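Local coordinates for SusD/RagB family nutrient-binding outer membrane lipoprotein (Bacteroides vulgatus, PDB 4F7A) that probably binds glycans, perhaps mucin O-glycans, at the outer membrane as a lipoprotein of the SusD family, at residues Ala124-Arg127 with Ile128-Tyr132; Trp439-Gln442 with Arg443-Gly446; Thr464-Met467 with Ile468-Leu471. One frame throughout, in Å; residues are numbered along the deposited sequence.

Overall arrangement
Along the chain the three contacts follow one another in series: contact 1 fills the last turns of helix 111-132, contact 2 the C-terminal end of helix 435-445, and contact 3 lies in the loop between that helix and helix 475-480. The centres of contact 1 and contact 2 are about 14 Å apart. Those of contact 1 and contact 3 are about 17 Å apart, and those of contact 2 and contact 3 about 10 Å. R443 ties them together, its NH1 donating to the carbonyls of D130 and R469, while the backbone of L471 bonds to T131 and R470 reaches the carbonyl of Y132. Two helix ends and a loop are thus joined within the largely helical, TPR-like SusD fold.

Contact 1 (Ala124-Arg127 with Ile128-Tyr132); sequences AMHR and ITDTY
T131 folds its hydroxyl back onto the helix that carries it: OG1 lies 2.8 Å from the carbonyl O of R127, donating in the carbonyl plane. With OG1 beside its own backbone N (chi1 -61°), threonine can supply a bond one turn back, where the backbone bond from T131 N to the same oxygen is weak. OG1 also bonds to NE2 of H54. The regular i to i+4 bonds come just before it, T129 N to M125 O at 3.1 Å and D130 N to H126 O at 2.9 Å. OD2 of D130 comes within 3.6 Å of CD2 of H126, the carboxylate and imidazole planes being 86° apart. SE of M125 meets CG1 of I128 at 4.2 Å, a flexible selenomethionine and a branched isoleucine, both suited to buried packing. Partners further out fix the polar ends: R210 forms a salt bridge with D130, which also accepts from Y155 and W504; ND1 of H126 bonds to the carbonyl of V122; R127 forms a salt bridge with E434 and a hydrogen bond to the carbonyl of I32. Helix 193-210 packs against H126, helix 84-104 against M125 and I128, and helix 151-174 against M125, H126 and T129, embedding this end of helix 111-132 among them.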
ATOM      1  N   ALA A 124       8.107   6.741  -0.310  1.00 13.53           N
ATOM      2  CA  ALA A 124       8.754   5.646  -1.037  1.00 13.91           C
ATOM      3  C   ALA A 124       9.256   4.564  -0.104  1.00 14.23           C
ATOM      4  O   ALA A 124       9.034   3.383  -0.334  1.00 14.70           O
ATOM      5  CB  ALA A 124       9.933   6.168  -1.890  1.00 12.56           C
HETATM    6  N   MSE A 125       9.964   4.958   0.951  1.00 12.82           N
HETATM    7  CA  MSE A 125      10.742   3.980   1.685  1.00 12.91           C
HETATM    8  C   MSE A 125       9.963   3.253   2.785  1.00 12.20           C
HETATM    9  O   MSE A 125      10.353   2.170   3.182  1.00 12.41           O
HETATM   10  CB  MSE A 125      12.007   4.624   2.253  1.00 12.99           C
HETATM   11  CG  MSE A 125      12.916   5.216   1.169  1.00 14.39           C
HETATM   12 SE   MSE A 125      13.282   4.023  -0.293  0.75 11.22          SE
HETATM   13  CE  MSE A 125      14.496   2.841   0.637  1.00 13.63           C
ATOM     14  N   HIS A 126       8.865   3.814   3.272  1.00 12.72           N
ATOM     15  CA  HIS A 126       8.062   3.062   4.248  1.00 11.30           C
ATOM     16  C   HIS A 126       7.477   1.847   3.536  1.00 13.61           C
ATOM     17  O   HIS A 126       7.337   0.798   4.146  1.00 10.25           O
ATOM     18  CB  HIS A 126       6.996   3.934   4.952  1.00 11.31           C
ATOM     19  CG  HIS A 126       5.705   4.061   4.200  1.00 10.52           C
ATOM     20  ND1 HIS A 126       5.560   4.899   3.123  1.00 10.65           N
ATOM     21  CD2 HIS A 126       4.522   3.423   4.345  1.00 10.51           C
ATOM     22  CE1 HIS A 126       4.329   4.793   2.647  1.00 13.54           C
ATOM     23  NE2 HIS A 126       3.680   3.896   3.367  1.00 13.53           N
ATOM     24  N   ARG A 127       7.187   1.974   2.231  1.00 12.57           N
ATOM     25  CA  ARG A 127       6.724   0.829   1.434  1.00 12.77           C
ATOM     26  C   ARG A 127       7.766  -0.316   1.346  1.00 13.65           C
ATOM     27  O   ARG A 127       7.395  -1.489   1.292  1.00 13.13           O
ATOM     28  CB  ARG A 127       6.346   1.292   0.028  1.00 11.94           C
ATOM     29  CG  ARG A 127       5.063   2.112  -0.023  1.00 12.51           C
ATOM     30  CD  ARG A 127       4.971   2.984  -1.281  1.00 15.64           C
ATOM     31  NE  ARG A 127       5.134   2.289  -2.562  1.00 17.45           N
ATOM     32  CZ  ARG A 127       4.161   1.656  -3.236  1.00 20.56           C
ATOM     33  NH1 ARG A 127       2.931   1.545  -2.760  1.00 22.83           N
ATOM     34  NH2 ARG A 127       4.427   1.118  -4.420  1.00 21.32           N
ATOM     35  N   ILE A 128       9.048   0.043   1.369  1.00 15.14           N
ATOM     36  CA  ILE A 128      10.142  -0.938   1.319  1.00 13.23           C
ATOM     37  C   ILE A 128      10.365  -1.618   2.677  1.00 13.18           C
ATOM     38  O   ILE A 128      10.461  -2.839   2.735  1.00 13.20           O
ATOM     39  CB  ILE A 128      11.460  -0.281   0.792  1.00 13.77           C
ATOM     40  CG1 ILE A 128      11.212   0.380  -0.584  1.00 16.44           C
ATOM     41  CG2 ILE A 128      12.605  -1.296   0.740  1.00 12.56           C
ATOM     42  CD1 ILE A 128      10.650  -0.576  -1.668  1.00  9.86           C
ATOM     43  N   THR A 129      10.443  -0.855   3.769  1.00 13.51           N
ATOM     44  CA  THR A 129      10.567  -1.495   5.071  1.00 14.38           C
ATOM     45  C   THR A 129       9.344  -2.339   5.347  1.00 11.96           C
ATOM     46  O   THR A 129       9.470  -3.395   5.945  1.00 12.73           O
ATOM     47  CB  THR A 129      10.845  -0.535   6.276  1.00 11.65           C
ATOM     48  OG1 THR A 129      10.951  -1.328   7.478  1.00 12.17           O
ATOM     49  CG2 THR A 129       9.737   0.481   6.449  1.00 14.02           C
ATOM     50  N   ASP A 130       8.171  -1.900   4.917  1.00 12.71           N
ATOM     51  CA  ASP A 130       6.959  -2.707   5.167  1.00 13.72           C
ATOM     52  C   ASP A 130       6.956  -4.040   4.370  1.00 13.47           C
ATOM     53  O   ASP A 130       6.219  -4.976   4.708  1.00 11.71           O
ATOM     54  CB  ASP A 130       5.687  -1.896   4.874  1.00 11.67           C
ATOM     55  CG  ASP A 130       5.433  -0.795   5.888  1.00 13.34           C
ATOM     56  OD1 ASP A 130       6.130  -0.729   6.948  1.00 12.50           O
ATOM     57  OD2 ASP A 130       4.539   0.032   5.602  1.00 16.20           O
ATOM     58  N   THR A 131       7.774  -4.103   3.317  1.00 12.58           N
ATOM     59  CA  THR A 131       7.945  -5.318   2.535  1.00 12.20           C
ATOM     60  C   THR A 131       8.968  -6.280   3.179  1.00 13.51           C
ATOM     61  O   THR A 131       8.682  -7.446   3.341  1.00 13.25           O
ATOM     62  CB  THR A 131       8.374  -4.961   1.097  1.00 11.99           C
ATOM     63  OG1 THR A 131       7.356  -4.155   0.491  1.00 11.45           O
ATOM     64  CG2 THR A 131       8.600  -6.215   0.259  1.00 10.72           C
ATOM     65  N   TYR A 132      10.136  -5.765   3.579  1.00 13.16           N
ATOM     66  CA  TYR A 132      11.290  -6.594   3.941  1.00 12.17           C
ATOM     67  C   TYR A 132      11.650  -6.563   5.419  1.00 11.84           C
ATOM     68  O   TYR A 132      12.301  -7.477   5.913  1.00 13.17           O
ATOM     69  CB  TYR A 132      12.532  -6.151   3.128  1.00 14.37           C
ATOM     70  CG  TYR A 132      12.337  -6.217   1.625  1.00 11.23           C
ATOM     71  CD1 TYR A 132      12.403  -7.437   0.951  1.00 12.51           C
ATOM     72  CD2 TYR A 132      12.076  -5.070   0.880  1.00 13.84           C
ATOM     73  CE1 TYR A 132      12.201  -7.521  -0.436  1.00 14.46           C
ATOM     74  CE2 TYR A 132      11.860  -5.139  -0.496  1.00 10.08           C
ATOM     75  CZ  TYR A 132      11.954  -6.363  -1.151  1.00 13.27           C
ATOM     76  OH  TYR A 132      11.746  -6.441  -2.500  1.00 12.40           O
TER

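Contact 2 (Trp439-Gln442 with Arg443-Gly446); sequences WAEQ and RRTG
R443 lies across the indole of W439, a cation-pi contact with CZ 3.7 Å from the centroid of the six-membered ring and 9° off its normal. CD makes a CH-pi contact over the five-membered ring, so tryptophan receives both the charge and the aliphatic part of the arginine. Replacing W439 by an alanine would probably leave the guanidinium without its aromatic platform, freer to turn and less securely aimed at D130 and R469, the carbonyls its NH1 binds.

Hydrogen bonds reinforce the cation-pi contact. NE of R443 meets W439 O at 3.3 Å from above the carbonyl plane, and R443 N reaches this oxygen from the opposite face. E441 O is likewise gripped twice, by N and OG1 of T445, the hydroxyl at 2.8 Å. A water joins NE2 of Q442 to O of G446, whose positive phi suits glycine where the helix ends.

The salt bridge is side-on: R444 NH2 lies 2.7 Å from E441 OE1 and NE 3.0 Å from OE2. K427 and R210 also hold the carboxylate, while E343 pairs with R444.

Helix 193-210 packs against A440 and R444, helix 416-431 against E441 and T445, and helix 54-57 meets the W439 ring through H54, edge-to-face, and F57.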
ATOM      1  N   TRP A 439      -1.816  -4.879   1.899  1.00 11.24           N
ATOM      2  CA  TRP A 439      -1.099  -6.021   2.403  1.00  8.40           C
ATOM      3  C   TRP A 439      -0.414  -5.716   3.741  1.00 11.46           C
ATOM      4  O   TRP A 439      -0.412  -6.546   4.620  1.00 12.55           O
ATOM      5  CB  TRP A 439      -0.094  -6.534   1.369  1.00 11.41           C
ATOM      6  CG  TRP A 439       0.582  -7.847   1.803  1.00 10.02           C
ATOM      7  CD1 TRP A 439      -0.006  -8.874   2.466  1.00 10.79           C
ATOM      8  CD2 TRP A 439       1.945  -8.253   1.548  1.00  9.93           C
ATOM      9  NE1 TRP A 439       0.911  -9.893   2.690  1.00 11.20           N
ATOM     10  CE2 TRP A 439       2.115  -9.529   2.131  1.00 11.88           C
ATOM     11  CE3 TRP A 439       3.045  -7.644   0.912  1.00 10.18           C
ATOM     12  CZ2 TRP A 439       3.314 -10.211   2.076  1.00 13.33           C
ATOM     13  CZ3 TRP A 439       4.237  -8.313   0.870  1.00 13.52           C
ATOM     14  CH2 TRP A 439       4.369  -9.594   1.449  1.00 12.48           C
ATOM     15  N   ALA A 440       0.187  -4.534   3.876  1.00 10.57           N
ATOM     16  CA  ALA A 440       0.836  -4.153   5.118  1.00 11.48           C
ATOM     17  C   ALA A 440      -0.164  -4.170   6.252  1.00 11.47           C
ATOM     18  O   ALA A 440       0.097  -4.733   7.311  1.00 11.07           O
ATOM     19  CB  ALA A 440       1.469  -2.781   4.995  1.00  9.92           C
ATOM     20  N   GLU A 441      -1.329  -3.583   6.028  1.00  9.99           N
ATOM     21  CA  GLU A 441      -2.353  -3.539   7.081  1.00 11.60           C
ATOM     22  C   GLU A 441      -2.963  -4.895   7.394  1.00 11.86           C
ATOM     23  O   GLU A 441      -3.331  -5.186   8.549  1.00 10.23           O
ATOM     24  CB  GLU A 441      -3.412  -2.493   6.743  1.00 12.65           C
ATOM     25  CG  GLU A 441      -2.901  -1.102   7.006  1.00 13.97           C
ATOM     26  CD  GLU A 441      -2.729  -0.845   8.481  1.00 18.45           C
ATOM     27  OE1 GLU A 441      -3.768  -0.518   9.117  1.00 16.56           O
ATOM     28  OE2 GLU A 441      -1.580  -0.969   9.002  1.00 14.18           O
ATOM     29  N   GLN A 442      -3.068  -5.748   6.397  1.00 10.10           N
ATOM     30  CA  GLN A 442      -3.528  -7.106   6.648  1.00 12.13           C
ATOM     31  C   GLN A 442      -2.567  -7.893   7.553  1.00 12.31           C
ATOM     32  O   GLN A 442      -2.988  -8.610   8.469  1.00 11.24           O
ATOM     33  CB  GLN A 442      -3.745  -7.825   5.328  1.00 11.93           C
ATOM     34  CG  GLN A 442      -4.308  -9.229   5.476  1.00 12.74           C
ATOM     35  CD  GLN A 442      -3.254 -10.309   5.617  1.00 17.19           C
ATOM     36  OE1 GLN A 442      -2.089 -10.113   5.276  1.00 13.87           O
ATOM     37  NE2 GLN A 442      -3.675 -11.471   6.091  1.00 16.55           N
ATOM     38  N   ARG A 443      -1.271  -7.724   7.303  1.00 12.61           N
ATOM     39  CA  ARG A 443      -0.251  -8.349   8.136  1.00 10.96           C
ATOM     40  C   ARG A 443      -0.216  -7.752   9.531  1.00 12.28           C
ATOM     41  O   ARG A 443      -0.023  -8.473  10.502  1.00 12.70           O
ATOM     42  CB  ARG A 443       1.128  -8.268   7.476  1.00  8.69           C
ATOM     43  CG  ARG A 443       1.205  -9.136   6.213  1.00 11.78           C
ATOM     44  CD  ARG A 443       2.529  -9.018   5.525  1.00 12.19           C
ATOM     45  NE  ARG A 443       2.600  -7.762   4.770  1.00  9.90           N
ATOM     46  CZ  ARG A 443       3.685  -6.996   4.661  1.00 11.57           C
ATOM     47  NH1 ARG A 443       4.820  -7.342   5.267  1.00 11.85           N
ATOM     48  NH2 ARG A 443       3.628  -5.877   3.952  1.00 13.30           N
ATOM     49  N   ARG A 444      -0.437  -6.442   9.621  1.00 10.98           N
ATOM     50  CA  ARG A 444      -0.344  -5.737  10.878  1.00 10.25           C
ATOM     51  C   ARG A 444      -1.529  -6.096  11.779  1.00 13.44           C
ATOM     52  O   ARG A 444      -1.359  -6.382  12.968  1.00 12.32           O
ATOM     53  CB  ARG A 444      -0.294  -4.224  10.601  1.00 12.81           C
ATOM     54  CG  ARG A 444       0.287  -3.366  11.729  1.00 17.61           C
ATOM     55  CD  ARG A 444      -0.698  -2.629  12.590  1.00 15.24           C
ATOM     56  NE  ARG A 444      -1.641  -1.746  11.876  1.00 12.34           N
ATOM     57  CZ  ARG A 444      -2.655  -1.121  12.485  1.00 12.62           C
ATOM     58  NH1 ARG A 444      -2.851  -1.248  13.796  1.00 13.28           N
ATOM     59  NH2 ARG A 444      -3.490  -0.383  11.788  1.00 14.24           N
ATOM     60  N   THR A 445      -2.726  -6.139  11.203  1.00 12.01           N
ATOM     61  CA  THR A 445      -3.952  -6.271  12.031  1.00 12.23           C
ATOM     62  C   THR A 445      -4.644  -7.625  11.962  1.00 11.42           C
ATOM     63  O   THR A 445      -5.545  -7.903  12.774  1.00 11.84           O
ATOM     64  CB  THR A 445      -5.000  -5.245  11.592  1.00 11.96           C
ATOM     65  OG1 THR A 445      -5.474  -5.577  10.278  1.00 10.48           O
ATOM     66  CG2 THR A 445      -4.414  -3.810  11.582  1.00 12.57           C
ATOM     67  N   GLY A 446      -4.326  -8.421  10.937  1.00 11.86           N
ATOM     68  CA  GLY A 446      -5.056  -9.663  10.660  1.00 11.25           C
ATOM     69  C   GLY A 446      -6.320  -9.489   9.827  1.00 12.12           C
ATOM     70  O   GLY A 446      -7.037 -10.471   9.553  1.00 12.83           O
TER
HETATM   71  O   HOH W   1      -6.052 -12.369   7.459  1.00 15.91           O

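Contact 3 (Thr464-Met467 with Ile468-Leu471); sequences TDIM and IRRL
R469 turns its guanidinium back along the loop to the carbonyl of M467, two residues earlier. The hydrogen bond runs from NE to M467 O at 3.0 Å and is nearly straight, with an N-H...O angle of 167°. The oxygen lies in the plane of the guanidinium, at its edge, whereas NE stands well above the carbonyl plane of M467. Bends at chi2 (-69°) and chi3 (89°) fold the chain back, which the length of an arginine allows. NH2 lies 2.8 Å from the carbonyl O of I466.

Apolar contact accompanies the polar one. CG2 of I466 sits 3.7 Å from CD of R469 and 3.6 Å from its NE, the two side chains crossing at about a right angle, so the branched isoleucine lies against the folded arginine. CB of selenomethionine M467 approaches NH2 of R469 at 4.0 Å, while the rest of the M467 side chain packs on Y75, K452 and Q442. I468, its side chain fully extended, packs on W439 and F57.

D505 forms a salt bridge with NH1 of R469, and the backbone of R469 bonds to that of G498. The carbonyl O of R469 accepts from NH1 of R443. R501 brings a like charge near NH1 of R469.

The segment lacks regular helix or strand bonding, and M467 has a positive phi at the point where the helical backbone angles of 464-466 end. The buried guanidinium is held by a backbone carbonyl at NE and by the carboxylate of D505 at NH1. D505 probably offsets its charge and eases the nearness of R501, while the NE bond to M467 O ties the turn to the arginine that follows it.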
ATOM      1  N   THR A 464       0.497 -21.675   6.728  1.00 13.20           N
ATOM      2  CA  THR A 464      -0.741 -21.413   5.996  1.00 12.24           C
ATOM      3  C   THR A 464      -1.677 -20.466   6.757  1.00 14.13           C
ATOM      4  O   THR A 464      -2.123 -19.477   6.203  1.00 14.08           O
ATOM      5  CB  THR A 464      -1.454 -22.733   5.671  1.00 15.77           C
ATOM      6  OG1 THR A 464      -0.644 -23.464   4.741  1.00 15.86           O
ATOM      7  CG2 THR A 464      -2.858 -22.483   5.081  1.00 16.15           C
ATOM      8  N   ASP A 465      -1.939 -20.753   8.033  1.00 12.95           N
ATOM      9  CA  ASP A 465      -2.864 -19.941   8.825  1.00 12.30           C
ATOM     10  C   ASP A 465      -2.309 -18.566   9.267  1.00 13.84           C
ATOM     11  O   ASP A 465      -3.026 -17.557   9.219  1.00 14.57           O
ATOM     12  CB  ASP A 465      -3.390 -20.742  10.026  1.00 14.31           C
ATOM     13  CG  ASP A 465      -4.489 -21.743   9.620  1.00 18.49           C
ATOM     14  OD1 ASP A 465      -5.259 -21.433   8.693  1.00 22.59           O
ATOM     15  OD2 ASP A 465      -4.560 -22.840  10.209  1.00 16.10           O
ATOM     16  N   ILE A 466      -1.042 -18.503   9.678  1.00 12.63           N
ATOM     17  CA  ILE A 466      -0.466 -17.199  10.010  1.00 12.24           C
ATOM     18  C   ILE A 466      -0.402 -16.342   8.727  1.00 12.44           C
ATOM     19  O   ILE A 466      -0.643 -15.137   8.758  1.00 11.93           O
ATOM     20  CB  ILE A 466       0.899 -17.332  10.677  1.00 13.28           C
ATOM     21  CG1 ILE A 466       0.727 -17.970  12.075  1.00 18.56           C
ATOM     22  CG2 ILE A 466       1.600 -15.987  10.805  1.00 11.63           C
ATOM     23  CD1 ILE A 466       2.025 -18.562  12.634  1.00 20.46           C
HETATM   24  N   MSE A 467      -0.092 -17.003   7.620  1.00 12.02           N
HETATM   25  CA  MSE A 467       0.063 -16.417   6.297  1.00 12.87           C
HETATM   26  C   MSE A 467       1.418 -15.709   6.160  1.00 12.26           C
HETATM   27  O   MSE A 467       2.143 -15.492   7.165  1.00 12.41           O
HETATM   28  CB  MSE A 467      -1.101 -15.483   5.926  1.00 11.88           C
HETATM   29  CG  MSE A 467      -2.481 -16.048   6.238  1.00 14.80           C
HETATM   30 SE   MSE A 467      -3.921 -14.915   5.602  0.75  9.30          SE
HETATM   31  CE  MSE A 467      -3.663 -15.271   3.705  1.00 12.41           C
ATOM     32  N   ILE A 468       1.746 -15.375   4.914  1.00 13.74           N
ATOM     33  CA  ILE A 468       3.018 -14.736   4.601  1.00 14.10           C
ATOM     34  C   ILE A 468       3.158 -13.412   5.382  1.00 13.07           C
ATOM     35  O   ILE A 468       2.190 -12.631   5.515  1.00 10.98           O
ATOM     36  CB  ILE A 468       3.188 -14.566   3.057  1.00 13.23           C
ATOM     37  CG1 ILE A 468       4.564 -13.999   2.730  1.00 12.67           C
ATOM     38  CG2 ILE A 468       2.068 -13.685   2.423  1.00 10.00           C
ATOM     39  CD1 ILE A 468       4.883 -14.012   1.193  1.00 10.05           C
ATOM     40  N   ARG A 469       4.351 -13.200   5.937  1.00 10.63           N
ATOM     41  CA  ARG A 469       4.613 -12.081   6.837  1.00 12.21           C
ATOM     42  C   ARG A 469       5.453 -10.963   6.212  1.00 12.53           C
ATOM     43  O   ARG A 469       5.483  -9.848   6.727  1.00 12.13           O
ATOM     44  CB  ARG A 469       5.361 -12.582   8.076  1.00 12.04           C
ATOM     45  CG  ARG A 469       4.636 -13.604   8.943  1.00 14.83           C
ATOM     46  CD  ARG A 469       3.429 -12.987   9.670  1.00 13.67           C
ATOM     47  NE  ARG A 469       2.205 -13.063   8.881  1.00 12.63           N
ATOM     48  CZ  ARG A 469       1.157 -12.243   9.007  1.00 13.70           C
ATOM     49  NH1 ARG A 469       1.223 -11.192   9.824  1.00 12.12           N
ATOM     50  NH2 ARG A 469       0.053 -12.445   8.271  1.00 14.20           N
ATOM     51  N   ARG A 470       6.187 -11.297   5.151  1.00 12.87           N
ATOM     52  CA  ARG A 470       7.165 -10.405   4.549  1.00 12.54           C
ATOM     53  C   ARG A 470       7.707 -11.064   3.300  1.00 11.54           C
ATOM     54  O   ARG A 470       7.465 -12.243   3.043  1.00 12.18           O
ATOM     55  CB  ARG A 470       8.338 -10.133   5.508  1.00  9.36           C
ATOM     56  CG  ARG A 470       9.201 -11.373   5.816  1.00 14.57           C
ATOM     57  CD  ARG A 470      10.286 -11.097   6.808  1.00 13.06           C
ATOM     58  NE  ARG A 470      11.395 -10.334   6.256  1.00 12.29           N
ATOM     59  CZ  ARG A 470      12.462 -10.848   5.637  1.00 12.82           C
ATOM     60  NH1 ARG A 470      12.607 -12.164   5.465  1.00 14.82           N
ATOM     61  NH2 ARG A 470      13.422 -10.025   5.213  1.00 14.20           N
ATOM     62  N   LEU A 471       8.481 -10.303   2.543  1.00 11.90           N
ATOM     63  CA  LEU A 471       9.294 -10.870   1.472  1.00 11.34           C
ATOM     64  C   LEU A 471      10.730 -11.022   1.940  1.00 11.43           C
ATOM     65  O   LEU A 471      11.240 -10.194   2.713  1.00 12.98           O
ATOM     66  CB  LEU A 471       9.252  -9.988   0.215  1.00 11.61           C
ATOM     67  CG  LEU A 471       7.864  -9.777  -0.410  1.00 12.38           C
ATOM     68  CD1 LEU A 471       8.022  -9.015  -1.748  1.00 14.36           C
ATOM     69  CD2 LEU A 471       7.074 -11.099  -0.577  1.00 10.26           C
TER